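Local coordinates for protein CopN (Chlamydia pneumoniae, PDB 4NRH) that probably acts as a gatekeeper of type III secretion, forming a complex with the chaperone Scc3 that directs the secretion of translocator proteins, at residues E28-G31 with Q32-R35; N91-T94 with E95-R99; T100-G103 with A104-L108. One frame throughout, in Å; residues are numbered along the deposited sequence.

Overall arrangement
All three contacts are local and follow one another along the chain within the HrpJ-like domain. Contact 1 opens helix 31-40 beside a sodium site, contact 2 closes helix 80-97, and contact 3 covers helix 99-105 and the turn into helix 108-115. Contacts 2 and 3 lie on successive helices with centres about 11 Å apart, and they touch where H93 meets A101 and T94 meets I102. Contact 1 lies further off, its centre about 18 Å from that of contact 3, but E28 still packs on L108. All three border helix 61-74, so this all-helical part of the probable gatekeeper is joined across one shared helix.

Contact 1. Residues E28-G31 with Q32-R35. With NA (sodium ion), chain E.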
ATOM      1  N   GLU A  28       9.168  25.386 -17.426  1.00 33.63           N
ATOM      2  CA  GLU A  28       8.175  26.451 -17.312  1.00 38.75           C
ATOM      3  C   GLU A  28       8.782  27.851 -17.371  1.00 43.52           C
ATOM      4  O   GLU A  28       8.070  28.846 -17.236  1.00 36.13           O
ATOM      5  CB  GLU A  28       7.368  26.295 -16.019  1.00 34.34           C
ATOM      6  CG  GLU A  28       6.408  25.118 -16.027  1.00 37.58           C
ATOM      7  CD  GLU A  28       5.656  24.974 -14.720  1.00 43.74           C
ATOM      8  OE1 GLU A  28       4.583  25.599 -14.579  1.00 38.32           O
ATOM      9  OE2 GLU A  28       6.136  24.237 -13.832  1.00 41.64           O
ATOM     10  N   ILE A  29      10.093  27.931 -17.574  1.00 36.75           N
ATOM     11  CA  ILE A  29      10.745  29.228 -17.721  1.00 44.16           C
ATOM     12  C   ILE A  29      12.029  29.120 -18.540  1.00 41.05           C
ATOM     13  O   ILE A  29      12.676  28.072 -18.575  1.00 37.95           O
ATOM     14  CB  ILE A  29      11.050  29.863 -16.341  1.00 42.30           C
ATOM     15  CG1 ILE A  29      11.154  31.386 -16.460  1.00 43.13           C
ATOM     16  CG2 ILE A  29      12.311  29.269 -15.732  1.00 32.06           C
ATOM     17  CD1 ILE A  29      10.958  32.113 -15.151  1.00 43.73           C
ATOM     18  N   SER A  30      12.374  30.207 -19.224  1.00 32.95           N
ATOM     19  CA  SER A  30      13.574  30.252 -20.051  1.00 31.89           C
ATOM     20  C   SER A  30      14.543  31.313 -19.541  1.00 34.69           C
ATOM     21  O   SER A  30      14.153  32.214 -18.800  1.00 38.15           O
ATOM     22  CB  SER A  30      13.209  30.528 -21.510  1.00 38.81           C
ATOM     23  OG  SER A  30      12.688  31.838 -21.666  1.00 36.54           O
ATOM     24  N   GLY A  31      15.808  31.193 -19.933  1.00 36.71           N
ATOM     25  CA  GLY A  31      16.820  32.163 -19.556  1.00 31.28           C
ATOM     26  C   GLY A  31      16.490  33.537 -20.105  1.00 39.28           C
ATOM     27  O   GLY A  31      16.764  34.557 -19.471  1.00 34.43           O
ATOM     28  N   GLN A  32      15.906  33.553 -21.299  1.00 41.74           N
ATOM     29  CA  GLN A  32      15.470  34.786 -21.941  1.00 39.28           C
ATOM     30  C   GLN A  32      14.456  35.530 -21.079  1.00 41.08           C
ATOM     31  O   GLN A  32      14.535  36.748 -20.917  1.00 45.61           O
ATOM     32  CB  GLN A  32      14.866  34.485 -23.316  1.00 46.01           C
ATOM     33  CG  GLN A  32      14.641  35.705 -24.193  1.00 56.38           C
ATOM     34  CD  GLN A  32      15.910  36.180 -24.878  1.00 52.60           C
ATOM     35  OE1 GLN A  32      17.016  35.786 -24.509  1.00 47.62           O
ATOM     36  NE2 GLN A  32      15.754  37.028 -25.888  1.00 48.15           N
ATOM     37  N   GLU A  33      13.503  34.785 -20.529  1.00 35.97           N
ATOM     38  CA  GLU A  33      12.453  35.369 -19.701  1.00 42.35           C
ATOM     39  C   GLU A  33      12.996  35.861 -18.362  1.00 39.24           C
ATOM     40  O   GLU A  33      12.502  36.843 -17.807  1.00 33.41           O
ATOM     41  CB  GLU A  33      11.327  34.356 -19.480  1.00 45.48           C
ATOM     42  CG  GLU A  33      10.467  34.123 -20.713  1.00 44.74           C
ATOM     43  CD  GLU A  33       9.689  32.822 -20.652  1.00 57.77           C
ATOM     44  OE1 GLU A  33       9.773  32.122 -19.620  1.00 58.19           O
ATOM     45  OE2 GLU A  33       8.990  32.501 -21.636  1.00 67.62           O
ATOM     46  N   LEU A  34      14.010  35.175 -17.842  1.00 32.85           N
ATOM     47  CA  LEU A  34      14.639  35.589 -16.593  1.00 30.27           C
ATOM     48  C   LEU A  34      15.466  36.857 -16.784  1.00 32.43           C
ATOM     49  O   LEU A  34      15.413  37.771 -15.960  1.00 34.66           O
ATOM     50  CB  LEU A  34      15.512  34.466 -16.029  1.00 39.08           C
ATOM     51  CG  LEU A  34      14.763  33.311 -15.359  1.00 37.53           C
ATOM     52  CD1 LEU A  34      15.715  32.179 -15.004  1.00 30.35           C
ATOM     53  CD2 LEU A  34      14.033  33.804 -14.119  1.00 27.91           C
ATOM     54  N   ARG A  35      16.231  36.908 -17.870  1.00 30.22           N
ATOM     55  CA  ARG A  35      17.022  38.091 -18.191  1.00 36.05           C
ATOM     56  C   ARG A  35      16.120  39.276 -18.523  1.00 39.59           C
ATOM     57  O   ARG A  35      16.443  40.421 -18.207  1.00 34.00           O
ATOM     58  CB  ARG A  35      17.977  37.810 -19.353  1.00 37.18           C
ATOM     59  CG  ARG A  35      19.117  36.865 -19.007  1.00 37.39           C
ATOM     60  CD  ARG A  35      20.108  36.747 -20.156  1.00 36.96           C
ATOM     61  NE  ARG A  35      19.535  36.049 -21.303  1.00 44.62           N
ATOM     62  CZ  ARG A  35      19.639  34.741 -21.505  1.00 43.96           C
ATOM     63  NH1 ARG A  35      20.299  33.984 -20.638  1.00 42.31           N
ATOM     64  NH2 ARG A  35      19.086  34.186 -22.576  1.00 40.08           N
TER
HETATM   65 NA    NA E 401      13.674  26.024 -19.666  1.00 42.03          NA
HETATM   66  O   HOH W   1      14.117  23.434 -19.952  1.00 35.82           O
HETATM   67  O   HOH W   2      15.195  27.072 -20.984  1.00 46.03           O
HETATM   68  O   HOH W   3      11.424  26.425 -21.350  1.00 52.48           O
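S30 and E33 grip each other in a capping box at the start of helix 31-40. S30 OG sits between its backbone N and carbonyl carbon (chi1 67°), which turns it toward the first helical turn, where E33 N donates to it over 3.3 Å. E33 reaches back along a straight chain, and S30 N comes to its OE1 at 3.3 Å from above the carboxylate, 60° out of its plane. The positive end of the helix dipole would probably steady that negative charge. At the buried side I29 CD1 reaches L34 CD2 at 3.7 Å, the two side chains crossing at about a right angle. R35 bends back at chi3 (-69°), laying its guanidinium over G31 O, 3.5 Å from the plane. At the edge of the same group, R35 NH2 donates in plane to Q32 OE1 at 3.3 Å, while NH1 forms salt bridges with D20 and D17. I29 O binds the sodium ion at 2.5 Å, with three waters and the carbonyls of A23 and N26. Around this cap, helix 61-74 offers L63 to I29 and A67 and Y70 to L34, and helix 18-24 packs on L34 and R35 through A19.

Contact 2. Residues N91-T94 with E95-R99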
ATOM      1  N   ASN A  91      11.743  38.180   0.416  1.00 46.55           N
ATOM      2  CA  ASN A  91      11.232  37.857   1.745  1.00 51.29           C
ATOM      3  C   ASN A  91       9.749  38.185   1.888  1.00 53.67           C
ATOM      4  O   ASN A  91       8.993  37.425   2.494  1.00 42.97           O
ATOM      5  CB  ASN A  91      12.032  38.595   2.818  1.00 53.97           C
ATOM      6  CG  ASN A  91      11.472  38.379   4.210  1.00 70.47           C
ATOM      7  OD1 ASN A  91      11.536  37.275   4.754  1.00 73.66           O
ATOM      8  ND2 ASN A  91      10.920  39.434   4.796  1.00 74.51           N
ATOM      9  N   THR A  92       9.344  39.323   1.333  1.00 50.70           N
ATOM     10  CA  THR A  92       7.944  39.735   1.367  1.00 50.16           C
ATOM     11  C   THR A  92       7.089  38.767   0.555  1.00 47.02           C
ATOM     12  O   THR A  92       5.995  38.386   0.971  1.00 49.64           O
ATOM     13  CB  THR A  92       7.762  41.166   0.825  1.00 45.84           C
ATOM     14  OG1 THR A  92       8.529  42.081   1.616  1.00 49.26           O
ATOM     15  CG2 THR A  92       6.298  41.573   0.864  1.00 42.60           C
ATOM     16  N   HIS A  93       7.603  38.373  -0.606  1.00 44.27           N
ATOM     17  CA  HIS A  93       6.930  37.411  -1.472  1.00 39.98           C
ATOM     18  C   HIS A  93       6.700  36.084  -0.757  1.00 44.44           C
ATOM     19  O   HIS A  93       5.596  35.535  -0.783  1.00 47.38           O
ATOM     20  CB  HIS A  93       7.743  37.185  -2.746  1.00 31.39           C
ATOM     21  CG  HIS A  93       7.060  36.314  -3.755  1.00 41.22           C
ATOM     22  ND1 HIS A  93       7.224  34.945  -3.786  1.00 42.62           N
ATOM     23  CD2 HIS A  93       6.217  36.616  -4.769  1.00 43.32           C
ATOM     24  CE1 HIS A  93       6.507  34.443  -4.776  1.00 41.67           C
ATOM     25  NE2 HIS A  93       5.887  35.434  -5.388  1.00 47.84           N
ATOM     26  N   THR A  94       7.754  35.567  -0.132  1.00 42.88           N
ATOM     27  CA  THR A  94       7.677  34.320   0.619  1.00 39.75           C
ATOM     28  C   THR A  94       6.680  34.434   1.769  1.00 45.98           C
ATOM     29  O   THR A  94       5.930  33.500   2.048  1.00 47.50           O
ATOM     30  CB  THR A  94       9.061  33.917   1.171  1.00 49.50           C
ATOM     31  OG1 THR A  94       9.943  33.621   0.082  1.00 43.89           O
ATOM     32  CG2 THR A  94       8.954  32.696   2.076  1.00 35.98           C
ATOM     33  N   GLU A  95       6.665  35.590   2.423  1.00 46.16           N
ATOM     34  CA  GLU A  95       5.740  35.835   3.525  1.00 57.95           C
ATOM     35  C   GLU A  95       4.297  35.899   3.038  1.00 55.77           C
ATOM     36  O   GLU A  95       3.389  35.369   3.680  1.00 58.08           O
ATOM     37  CB  GLU A  95       6.100  37.135   4.250  1.00 63.53           C
ATOM     38  CG  GLU A  95       7.154  36.981   5.334  1.00 72.36           C
ATOM     39  CD  GLU A  95       7.560  38.312   5.937  1.00 90.54           C
ATOM     40  OE1 GLU A  95       6.671  39.165   6.151  1.00 96.93           O
ATOM     41  OE2 GLU A  95       8.765  38.505   6.200  1.00 96.30           O
ATOM     42  N   GLN A  96       4.093  36.553   1.900  1.00 53.36           N
ATOM     43  CA  GLN A  96       2.759  36.740   1.341  1.00 56.25           C
ATOM     44  C   GLN A  96       2.142  35.442   0.821  1.00 51.30           C
ATOM     45  O   GLN A  96       1.003  35.112   1.152  1.00 52.19           O
ATOM     46  CB  GLN A  96       2.808  37.778   0.215  1.00 54.42           C
ATOM     47  CG  GLN A  96       1.528  37.882  -0.597  1.00 66.72           C
ATOM     48  CD  GLN A  96       1.645  38.874  -1.738  1.00 76.76           C
ATOM     49  OE1 GLN A  96       2.587  39.667  -1.794  1.00 77.81           O
ATOM     50  NE2 GLN A  96       0.687  38.835  -2.657  1.00 73.74           N
ATOM     51  N   PHE A  97       2.896  34.705   0.012  1.00 47.25           N
ATOM     52  CA  PHE A  97       2.376  33.501  -0.630  1.00 43.90           C
ATOM     53  C   PHE A  97       2.566  32.250   0.223  1.00 51.35           C
ATOM     54  O   PHE A  97       1.773  31.311   0.144  1.00 57.31           O
ATOM     55  CB  PHE A  97       3.036  33.305  -1.995  1.00 40.99           C
ATOM     56  CG  PHE A  97       2.567  34.278  -3.038  1.00 51.52           C
ATOM     57  CD1 PHE A  97       1.413  34.032  -3.765  1.00 55.14           C
ATOM     58  CD2 PHE A  97       3.274  35.443  -3.288  1.00 52.35           C
ATOM     59  CE1 PHE A  97       0.976  34.925  -4.725  1.00 56.80           C
ATOM     60  CE2 PHE A  97       2.841  36.341  -4.247  1.00 52.37           C
ATOM     61  CZ  PHE A  97       1.692  36.082  -4.966  1.00 54.24           C
ATOM     62  N   GLY A  98       3.612  32.248   1.045  1.00 51.88           N
ATOM     63  CA  GLY A  98       3.921  31.115   1.899  1.00 47.61           C
ATOM     64  C   GLY A  98       4.115  29.812   1.147  1.00 46.22           C
ATOM     65  O   GLY A  98       4.944  29.725   0.240  1.00 41.77           O
ATOM     66  N   ARG A  99       3.347  28.797   1.531  1.00 47.85           N
ATOM     67  CA  ARG A  99       3.477  27.465   0.946  1.00 51.19           C
ATOM     68  C   ARG A  99       3.107  27.445  -0.533  1.00 43.68           C
ATOM     69  O   ARG A  99       3.583  26.597  -1.288  1.00 38.18           O
ATOM     70  CB  ARG A  99       2.614  26.461   1.710  1.00 54.52           C
ATOM     71  CG  ARG A  99       3.030  25.021   1.481  1.00 57.67           C
ATOM     72  CD  ARG A  99       2.042  24.044   2.083  1.00 55.28           C
ATOM     73  NE  ARG A  99       2.467  22.668   1.855  1.00 64.01           N
ATOM     74  CZ  ARG A  99       1.642  21.665   1.575  1.00 58.18           C
ATOM     75  NH1 ARG A  99       0.336  21.879   1.485  1.00 47.09           N
ATOM     76  NH2 ARG A  99       2.127  20.445   1.383  1.00 59.30           N
TER
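H93 and F97, one helical turn apart on helix 80-97, bring their rings together as an oblique aromatic pair. The centroids lie 4.5 Å apart and the planes meet at 37°. F97 CD2 stands over one face of the imidazole, 3.3 Å above the plane of H93 and offset toward its rim, close to NE2 and CD2. H93 CG lies opposite its own backbone N, beside the carbonyl carbon, whereas F97 CG lies opposite its carbonyl carbon; these different settings swing the two rings toward one another. The phenyl edge also meets the backbone: H93 O lies in the ring plane of F97, 3.4 Å from CD2, while accepting the bond from F97 N at 2.9 Å. H93 NE2 has its polar partner in Q64 OE1 of helix 61-74, a bond that would fix the rotation of the imidazole.

Successive i to i+4 backbone bonds make up this last part of helix 80-97 and run into its C-terminus at G98. That glycine, the first residue to leave helical geometry, has positive phi, and its N still donates to T94 O at 2.8 Å from above the carbonyl plane. G98 CA comes to 3.1 Å from the same T94 O, which thus takes the N-H bond of G98 and a weaker CA-H...O contact as well.

On a solvent-facing flank N91 and E95 form a second i to i+4 pair. N91 ND2 comes to 2.7 Å from E95 OE2, but the bond is weak because its N-H...acceptor angle is just 126°. The amide and carboxylate planes stand 82° apart, nearly perpendicular. Helix 47-57 packs against the ring pair, L51 and Q55 on H93 and Q55 on F97, while P61 of helix 61-74 touches the phenyl.

Contact 3. Residues T100-G103 with A104-L108; sequences TAIG and AKNIL
The carboxamide of N106 has I102 O over one face, 3.2 Å from CG and almost straight above it. I102 CG2 lies on that same side of the plane, nearer the ND2 end. These residues run from helix 99-105 of the HrpJ-like domain through a type I beta turn, K105 to L108, into helix 108-115. Because the carbonyl faces the flat of the amide, ND2 makes no hydrogen bond with I102 O despite lying 3.3 Å away; I102 O is instead taken by the backbone N of N106 at 3.0 Å. With CG set opposite the carbonyl carbon (chi1 -69°), the N106 side chain folds back beside I102, both pointing the same way. K105 also runs alongside I102, and a bend at chi3 (67°) brings NZ to 4.0 Å from I102 CD1. That ammonium is satisfied from helix 61-74, by a salt bridge to D69 and a hydrogen bond to S65. On the buried side A104 CB rests 3.3 Å from T100 O, while R126 of helix 122-133 touches A104, I107 and L108. I107 is the N-cap residue of helix 108-115, and its CG1 lies 3.6 Å from G103 O.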
ATOM      1  N   THR A 100       2.249  28.375  -0.940  1.00 43.79           N
ATOM      2  CA  THR A 100       1.844  28.492  -2.337  1.00 41.34           C
ATOM      3  C   THR A 100       3.058  28.774  -3.223  1.00 44.81           C
ATOM      4  O   THR A 100       3.091  28.388  -4.392  1.00 46.90           O
ATOM      5  CB  THR A 100       0.790  29.605  -2.521  1.00 42.51           C
ATOM      6  OG1 THR A 100      -0.317  29.367  -1.642  1.00 45.10           O
ATOM      7  CG2 THR A 100       0.288  29.652  -3.958  1.00 41.54           C
ATOM      8  N   ALA A 101       4.062  29.432  -2.653  1.00 43.52           N
ATOM      9  CA  ALA A 101       5.296  29.718  -3.375  1.00 37.37           C
ATOM     10  C   ALA A 101       6.383  28.685  -3.086  1.00 36.88           C
ATOM     11  O   ALA A 101       6.902  28.051  -4.004  1.00 38.55           O
ATOM     12  CB  ALA A 101       5.795  31.115  -3.032  1.00 36.75           C
ATOM     13  N   ILE A 102       6.717  28.514  -1.811  1.00 35.52           N
ATOM     14  CA  ILE A 102       7.839  27.662  -1.421  1.00 36.79           C
ATOM     15  C   ILE A 102       7.530  26.173  -1.564  1.00 41.30           C
ATOM     16  O   ILE A 102       8.343  25.411  -2.088  1.00 33.81           O
ATOM     17  CB  ILE A 102       8.271  27.940   0.030  1.00 44.88           C
ATOM     18  CG1 ILE A 102       8.537  29.433   0.228  1.00 41.44           C
ATOM     19  CG2 ILE A 102       9.512  27.135   0.381  1.00 44.99           C
ATOM     20  CD1 ILE A 102       9.636  29.980  -0.659  1.00 38.89           C
ATOM     21  N   GLY A 103       6.353  25.766  -1.099  1.00 43.49           N
ATOM     22  CA  GLY A 103       5.926  24.382  -1.206  1.00 46.49           C
ATOM     23  C   GLY A 103       5.824  23.923  -2.647  1.00 43.28           C
ATOM     24  O   GLY A 103       6.255  22.821  -2.990  1.00 50.94           O
ATOM     25  N   ALA A 104       5.249  24.772  -3.492  1.00 41.20           N
ATOM     26  CA  ALA A 104       5.120  24.476  -4.914  1.00 40.65           C
ATOM     27  C   ALA A 104       6.485  24.414  -5.594  1.00 36.57           C
ATOM     28  O   ALA A 104       6.732  23.549  -6.434  1.00 36.32           O
ATOM     29  CB  ALA A 104       4.236  25.515  -5.590  1.00 37.67           C
ATOM     30  N   LYS A 105       7.366  25.341  -5.231  1.00 33.18           N
ATOM     31  CA  LYS A 105       8.706  25.398  -5.809  1.00 34.95           C
ATOM     32  C   LYS A 105       9.524  24.148  -5.480  1.00 32.15           C
ATOM     33  O   LYS A 105      10.341  23.703  -6.285  1.00 37.57           O
ATOM     34  CB  LYS A 105       9.439  26.655  -5.324  1.00 29.56           C
ATOM     35  CG  LYS A 105      10.859  26.802  -5.848  1.00 39.35           C
ATOM     36  CD  LYS A 105      11.439  28.166  -5.500  1.00 37.02           C
ATOM     37  CE  LYS A 105      11.636  28.324  -4.001  1.00 32.53           C
ATOM     38  NZ  LYS A 105      12.233  29.646  -3.658  1.00 30.15           N
ATOM     39  N   ASN A 106       9.296  23.580  -4.300  1.00 34.29           N
ATOM     40  CA  ASN A 106      10.035  22.395  -3.871  1.00 41.55           C
ATOM     41  C   ASN A 106       9.609  21.109  -4.578  1.00 43.25           C
ATOM     42  O   ASN A 106      10.271  20.080  -4.451  1.00 48.73           O
ATOM     43  CB  ASN A 106       9.901  22.215  -2.358  1.00 46.03           C
ATOM     44  CG  ASN A 106      10.622  23.295  -1.579  1.00 49.50           C
ATOM     45  OD1 ASN A 106      11.444  24.030  -2.129  1.00 43.18           O
ATOM     46  ND2 ASN A 106      10.319  23.398  -0.290  1.00 45.02           N
ATOM     47  N   ILE A 107       8.506  21.167  -5.318  1.00 38.17           N
ATOM     48  CA  ILE A 107       8.050  20.021  -6.100  1.00 40.01           C
ATOM     49  C   ILE A 107       7.948  20.393  -7.574  1.00 36.80           C
ATOM     50  O   ILE A 107       7.275  19.719  -8.355  1.00 38.40           O
ATOM     51  CB  ILE A 107       6.685  19.496  -5.612  1.00 34.34           C
ATOM     52  CG1 ILE A 107       5.614  20.581  -5.740  1.00 36.13           C
ATOM     53  CG2 ILE A 107       6.787  19.003  -4.176  1.00 36.37           C
ATOM     54  CD1 ILE A 107       4.202  20.061  -5.612  1.00 42.08           C
ATOM     55  N   LEU A 108       8.628  21.477  -7.937  1.00 38.06           N
ATOM     56  CA  LEU A 108       8.602  22.018  -9.293  1.00 35.51           C
ATOM     57  C   LEU A 108       9.013  20.996 -10.351  1.00 34.90           C
ATOM     58  O   LEU A 108       8.264  20.730 -11.291  1.00 40.49           O
ATOM     59  CB  LEU A 108       9.515  23.244  -9.375  1.00 34.36           C
ATOM     60  CG  LEU A 108       9.344  24.200 -10.556  1.00 37.35           C
ATOM     61  CD1 LEU A 108       7.930  24.744 -10.606  1.00 34.89           C
ATOM     62  CD2 LEU A 108      10.345  25.335 -10.446  1.00 44.64           C
TER